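PDB 7JRM: F5/8 type C domain protein, which probably binds mucin glycans through a family 51 carbohydrate-binding module, as part of the O-glycopeptidase ZmpB of Clostridium perfringens. Local coordinates for residues Y16-K21 with I77-K82; D144-W149 with A216-A221. All blocks are in the same frame, centred on the assembly; numbering follows the deposited sequence.

From the N terminus, the chain first forms a small sheet of the Ig-like domain. Strand 14-16 lies at one edge of that sheet, and interaction 1 closes a loop of 55 residues when the end of strand 70-79 returns beside it. The chain then runs straight into the carbohydrate-binding module. There interaction 2 closes a second loop, of 66 residues, by pairing strand 145-152 with strand 215-224. The two loops follow one another, neither nested nor crossed. In space they meet: I145 CG1 packs on A78 CB at 3.8 Å, and R224, at the end of the module's strand, hydrogen-bonds T80, tying the two domains together at their junction.

Interaction 1: Y16-K21 with I77-K82; sequences YSMDEK and IAVTDK
M18 reaches across to the 77-82 segment with a side chain folded back on itself. Its CB stays at the margin, 4.1 Å from T80 O. CG goes in deeper, 3.3 Å from T80 O and 3.7 Å from D81 CB. The thioether sulfur SD lies between T80 O and V79 CG1, 3.7 Å from that methyl, and the two side chains cross at about a right angle. Bends at chi2 (-51°) and chi3 (-69°) curl the chain so that SD reaches the valine and CE, at the tip, runs on past it, a shape that an unbranched, flexible methionine adopts easily. Y229 touches both M18 and D81 from outside.

Beside this packing, the backbones of Y16 and V79 form a parallel bridge, the pairing that sets the short edge strand 14-16 alongside strand 70-79 in the sheet of the Ig-like domain. Y16 N donates to A78 O at 2.6 Å, and T80 N returns a bond to Y16 O at 2.7 Å, both nearly straight. The flat Y16 ring gives the CG2 methyl of I77 an apolar edge to lie against, 3.8 Å from CD2, in a place that is only partly exposed. Beyond the bridge the first segment turns away, and the carboxylate of E20 holds the turn, its OE1 accepting from S17 N at 2.6 Å. The hydroxyl of the buried T80 is bonded by NE of R224, on strand 215-224 of the carbohydrate-binding module.

Interaction 2: D144-W149 with A216-A221; sequences DIFDTW and ADWADA
Two antiparallel strands of the carbohydrate-binding module's beta sandwich meet where W149 and A219 form a hydrogen-bonded pair. W149 N gives a 2.7 Å bond to A219 O, in the carbonyl plane, and A219 N answers to W149 O, more bent at 134°. A219 is itself the second residue of a type II turn, W218 to A221, and the chain turns a corner at D220, which has the positive phi (58°) expected at the third position. The turn brings A221 CA to 3.3 Å from D147 O in a CA-H...O contact.

Alanine suits positions 219 and 221 because each methyl lies close against larger neighbours. A219 sets its CB 3.8 Å from W149 CB, while the indole of W149 presents its edge to the turn and meets F124 and K187 beyond it, the lysine in a cation-pi contact. A221 CB sits 3.4 Å from T148 OG1 and 4.0 Å from CE1 of the F146 ring, whose CG is anti to the backbone N (chi1 171°). W218 receives T148 CG2 at its edge, in plane with the ring. It also meets the ring of F166 edge-to-face and touches L202 and V204 of strand 199-205 in the other sheet, so the buried aromatics here pack between the two sheets.

The buried carboxylate of D147 is paired with R189 and R224. T148 is buried too, and its hydroxyl OG1 bonds W149 O at 3.1 Å from above the carbonyl plane, on the face opposite to that reached by A219 N.

Interaction 1: Y16-K21 with I77-K82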
loop_
_atom_site.group_PDB
_atom_site.type_symbol
_atom_site.label_atom_id
_atom_site.label_comp_id
_atom_site.label_asym_id
_atom_site.label_seq_id
_atom_site.Cartn_x
_atom_site.Cartn_y
_atom_site.Cartn_z
ATOM N N TYR A 16 22.433 -6.886 -2.594
ATOM C CA TYR A 16 21.232 -6.200 -3.039
ATOM C C TYR A 16 20.562 -5.521 -1.852
ATOM O O TYR A 16 20.758 -5.904 -0.696
ATOM C CB TYR A 16 20.241 -7.164 -3.708
ATOM C CG TYR A 16 20.634 -7.593 -5.102
ATOM C CD1 TYR A 16 20.281 -6.834 -6.210
ATOM C CD2 TYR A 16 21.349 -8.765 -5.313
ATOM C CE1 TYR A 16 20.634 -7.226 -7.488
ATOM C CE2 TYR A 16 21.707 -9.165 -6.587
ATOM C CZ TYR A 16 21.347 -8.392 -7.669
ATOM O OH TYR A 16 21.702 -8.787 -8.938
ATOM N N SER A 17 19.767 -4.497 -2.153
ATOM C CA SER A 17 18.989 -3.808 -1.138
ATOM C C SER A 17 17.616 -4.467 -1.006
ATOM O O SER A 17 17.294 -5.438 -1.694
ATOM C CB SER A 17 18.873 -2.321 -1.472
ATOM O OG SER A 17 17.719 -2.057 -2.249
ATOM N N MET A 18 16.790 -3.929 -0.106
ATOM C CA MET A 18 15.507 -4.561 0.185
ATOM C C MET A 18 14.510 -4.396 -0.956
ATOM O O MET A 18 13.692 -5.291 -1.194
ATOM C CB MET A 18 14.924 -3.993 1.480
ATOM C CG MET A 18 15.675 -4.405 2.736
ATOM S SD MET A 18 15.943 -6.186 2.854
ATOM C CE MET A 18 14.270 -6.768 3.119
ATOM N N ASP A 19 14.561 -3.275 -1.671
ATOM C CA ASP A 19 13.587 -2.979 -2.713
ATOM C C ASP A 19 14.039 -3.408 -4.103
ATOM O O ASP A 19 13.263 -3.279 -5.055
ATOM C CB ASP A 19 13.264 -1.481 -2.723
ATOM C CG ASP A 19 12.808 -0.974 -1.370
ATOM O OD1 ASP A 19 11.600 -1.082 -1.071
ATOM O OD2 ASP A 19 13.656 -0.467 -0.608
ATOM N N GLU A 20 15.259 -3.913 -4.247
ATOM C CA GLU A 20 15.784 -4.277 -5.553
ATOM C C GLU A 20 15.375 -5.697 -5.928
ATOM O O GLU A 20 15.215 -6.569 -5.068
ATOM C CB GLU A 20 17.309 -4.150 -5.574
ATOM C CG GLU A 20 17.805 -2.717 -5.466
ATOM C CD GLU A 20 19.308 -2.630 -5.275
ATOM O OE1 GLU A 20 19.860 -3.443 -4.505
ATOM O OE2 GLU A 20 19.935 -1.746 -5.895
ATOM N N LYS A 21 15.202 -5.918 -7.229
ATOM C CA LYS A 21 14.851 -7.234 -7.747
ATOM C C LYS A 21 16.114 -8.075 -7.882
ATOM O O LYS A 21 17.038 -7.705 -8.613
ATOM C CB LYS A 21 14.137 -7.107 -9.091
ATOM C CG LYS A 21 13.678 -8.430 -9.680
ATOM C CD LYS A 21 12.655 -9.110 -8.786
ATOM C CE LYS A 21 11.848 -10.143 -9.557
ATOM N NZ LYS A 21 11.009 -10.979 -8.652
ATOM N N ILE A 77 24.940 -14.154 -2.206
ATOM C CA ILE A 77 24.112 -13.005 -2.554
ATOM C C ILE A 77 23.473 -12.485 -1.275
ATOM O O ILE A 77 22.678 -13.190 -0.643
ATOM C CB ILE A 77 23.036 -13.356 -3.593
ATOM C CG1 ILE A 77 23.685 -13.796 -4.908
ATOM C CG2 ILE A 77 22.109 -12.170 -3.821
ATOM C CD1 ILE A 77 22.698 -14.037 -6.028
ATOM N N ALA A 78 23.815 -11.258 -0.897
ATOM C CA ALA A 78 23.320 -10.648 0.327
ATOM C C ALA A 78 22.206 -9.657 0.015
ATOM O O ALA A 78 22.299 -8.882 -0.940
ATOM C CB ALA A 78 24.449 -9.942 1.081
ATOM N N VAL A 79 21.154 -9.690 0.827
ATOM C CA VAL A 79 20.032 -8.762 0.722
ATOM C C VAL A 79 20.024 -7.931 1.997
ATOM O O VAL A 79 19.664 -8.433 3.070
ATOM C CB VAL A 79 18.696 -9.491 0.523
ATOM C CG1 VAL A 79 17.551 -8.493 0.460
ATOM C CG2 VAL A 79 18.740 -10.342 -0.739
ATOM N N THR A 80 20.419 -6.667 1.884
ATOM C CA THR A 80 20.661 -5.808 3.034
ATOM C C THR A 80 19.704 -4.623 3.031
ATOM O O THR A 80 18.943 -4.405 2.085
ATOM C CB THR A 80 22.113 -5.313 3.047
ATOM O OG1 THR A 80 22.348 -4.490 1.898
ATOM C CG2 THR A 80 23.075 -6.492 3.020
ATOM N N ASP A 81 19.757 -3.846 4.114
ATOM C CA ASP A 81 18.890 -2.684 4.272
ATOM C C ASP A 81 19.699 -1.424 4.564
ATOM O O ASP A 81 20.084 -0.699 3.641
ATOM C CB ASP A 81 17.869 -2.924 5.387
ATOM C CG ASP A 81 16.830 -1.820 5.475
ATOM O OD1 ASP A 81 16.622 -1.117 4.464
ATOM O OD2 ASP A 81 16.222 -1.657 6.554
ATOM N N LYS A 82 19.955 -1.156 5.843
ATOM C CA LYS A 82 20.662 0.058 6.229
ATOM C C LYS A 82 22.116 0.006 5.777
ATOM O O LYS A 82 22.777 -1.034 5.865
ATOM C CB LYS A 82 20.593 0.256 7.743
ATOM C CG LYS A 82 19.188 0.461 8.285
ATOM C CD LYS A 82 18.407 1.464 7.451
ATOM C CE LYS A 82 17.120 1.870 8.148
ATOM N NZ LYS A 82 16.095 2.361 7.185
#

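Interaction 2: D144-W149 with A216-A221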
loop_
_atom_site.group_PDB
_atom_site.type_symbol
_atom_site.label_atom_id
_atom_site.label_comp_id
_atom_site.label_asym_id
_atom_site.label_seq_id
_atom_site.Cartn_x
_atom_site.Cartn_y
_atom_site.Cartn_z
ATOM N N ASP A 144 27.484 -6.369 8.829
ATOM C CA ASP A 144 27.304 -7.655 8.167
ATOM C C ASP A 144 28.060 -7.764 6.852
ATOM O O ASP A 144 28.735 -8.769 6.610
ATOM C CB ASP A 144 25.810 -7.912 7.921
ATOM C CG ASP A 144 25.001 -7.937 9.203
ATOM O OD1 ASP A 144 25.375 -8.687 10.129
ATOM O OD2 ASP A 144 23.990 -7.209 9.284
ATOM N N ILE A 145 27.966 -6.754 5.990
ATOM C CA ILE A 145 28.500 -6.819 4.636
ATOM C C ILE A 145 29.310 -5.560 4.361
ATOM O O ILE A 145 28.895 -4.452 4.721
ATOM C CB ILE A 145 27.368 -6.978 3.596
ATOM C CG1 ILE A 145 26.795 -8.396 3.643
ATOM C CG2 ILE A 145 27.856 -6.645 2.191
ATOM C CD1 ILE A 145 27.769 -9.462 3.195
ATOM N N PHE A 146 30.470 -5.730 3.732
ATOM C CA PHE A 146 31.262 -4.620 3.222
ATOM C C PHE A 146 31.194 -4.618 1.700
ATOM O O PHE A 146 31.479 -5.635 1.062
ATOM C CB PHE A 146 32.717 -4.708 3.683
ATOM C CG PHE A 146 33.619 -3.715 3.011
ATOM C CD1 PHE A 146 33.484 -2.358 3.262
ATOM C CD2 PHE A 146 34.591 -4.133 2.119
ATOM C CE1 PHE A 146 34.309 -1.439 2.640
ATOM C CE2 PHE A 146 35.420 -3.219 1.496
ATOM C CZ PHE A 146 35.278 -1.869 1.756
ATOM N N ASP A 147 30.822 -3.475 1.128
ATOM C CA ASP A 147 30.624 -3.333 -0.307
ATOM C C ASP A 147 31.373 -2.103 -0.796
ATOM O O ASP A 147 31.329 -1.048 -0.155
ATOM C CB ASP A 147 29.129 -3.217 -0.639
ATOM C CG ASP A 147 28.842 -3.355 -2.119
ATOM O OD1 ASP A 147 29.776 -3.677 -2.883
ATOM O OD2 ASP A 147 27.676 -3.149 -2.516
ATOM N N THR A 148 32.058 -2.237 -1.931
ATOM C CA THR A 148 32.872 -1.140 -2.435
ATOM C C THR A 148 33.184 -1.350 -3.911
ATOM O O THR A 148 33.202 -2.482 -4.403
ATOM C CB THR A 148 34.181 -1.003 -1.645
ATOM O OG1 THR A 148 34.879 0.175 -2.068
ATOM C CG2 THR A 148 35.073 -2.218 -1.867
ATOM N N TRP A 149 33.413 -0.239 -4.604
ATOM C CA TRP A 149 34.044 -0.231 -5.914
ATOM C C TRP A 149 35.511 0.145 -5.748
ATOM O O TRP A 149 35.868 0.942 -4.878
ATOM C CB TRP A 149 33.362 0.763 -6.859
ATOM C CG TRP A 149 31.979 0.375 -7.297
ATOM C CD1 TRP A 149 30.802 0.908 -6.859
ATOM C CD2 TRP A 149 31.631 -0.614 -8.276
ATOM N NE1 TRP A 149 29.743 0.309 -7.496
ATOM C CE2 TRP A 149 30.225 -0.629 -8.372
ATOM C CE3 TRP A 149 32.371 -1.490 -9.076
ATOM C CZ2 TRP A 149 29.544 -1.486 -9.234
ATOM C CZ3 TRP A 149 31.692 -2.340 -9.933
ATOM C CH2 TRP A 149 30.294 -2.332 -10.005
ATOM N N ALA A 216 44.487 5.356 -5.900
ATOM C CA ALA A 216 43.486 4.308 -5.773
ATOM C C ALA A 216 42.298 4.812 -4.968
ATOM O O ALA A 216 42.463 5.580 -4.016
ATOM C CB ALA A 216 44.072 3.058 -5.108
ATOM N N ASP A 217 41.102 4.369 -5.351
ATOM C CA ASP A 217 39.866 4.773 -4.697
ATOM C C ASP A 217 39.120 3.558 -4.166
ATOM O O ASP A 217 38.991 2.544 -4.858
ATOM C CB ASP A 217 38.941 5.534 -5.652
ATOM C CG ASP A 217 39.568 6.793 -6.196
ATOM O OD1 ASP A 217 40.370 7.424 -5.477
ATOM O OD2 ASP A 217 39.244 7.154 -7.345
ATOM N N TRP A 218 38.628 3.674 -2.933
ATOM C CA TRP A 218 37.590 2.787 -2.417
ATOM C C TRP A 218 36.263 3.510 -2.630
ATOM O O TRP A 218 35.732 4.176 -1.741
ATOM C CB TRP A 218 37.833 2.446 -0.948
ATOM C CG TRP A 218 39.158 1.796 -0.684
ATOM C CD1 TRP A 218 40.333 2.421 -0.388
ATOM C CD2 TRP A 218 39.440 0.391 -0.683
ATOM N NE1 TRP A 218 41.331 1.494 -0.205
ATOM C CE2 TRP A 218 40.808 0.240 -0.382
ATOM C CE3 TRP A 218 38.669 -0.753 -0.910
ATOM C CZ2 TRP A 218 41.422 -1.010 -0.305
ATOM C CZ3 TRP A 218 39.280 -1.992 -0.831
ATOM C CH2 TRP A 218 40.643 -2.111 -0.530
ATOM N N ALA A 219 35.735 3.385 -3.844
ATOM C CA ALA A 219 34.575 4.164 -4.256
ATOM C C ALA A 219 33.292 3.566 -3.695
ATOM O O ALA A 219 33.054 2.359 -3.813
ATOM C CB ALA A 219 34.500 4.239 -5.780
ATOM N N ASP A 220 32.464 4.420 -3.087
ATOM C CA ASP A 220 31.184 4.019 -2.501
ATOM C C ASP A 220 31.361 2.936 -1.440
ATOM O O ASP A 220 30.454 2.137 -1.199
ATOM C CB ASP A 220 30.200 3.555 -3.581
ATOM C CG ASP A 220 28.773 3.978 -3.291
ATOM O OD1 ASP A 220 28.505 5.198 -3.271
ATOM O OD2 ASP A 220 27.918 3.090 -3.090
ATOM N N ALA A 221 32.532 2.903 -0.803
ATOM C CA ALA A 221 32.807 1.913 0.231
ATOM C C ALA A 221 31.866 2.115 1.410
ATOM O O ALA A 221 31.816 3.201 1.997
ATOM C CB ALA A 221 34.263 2.013 0.682
#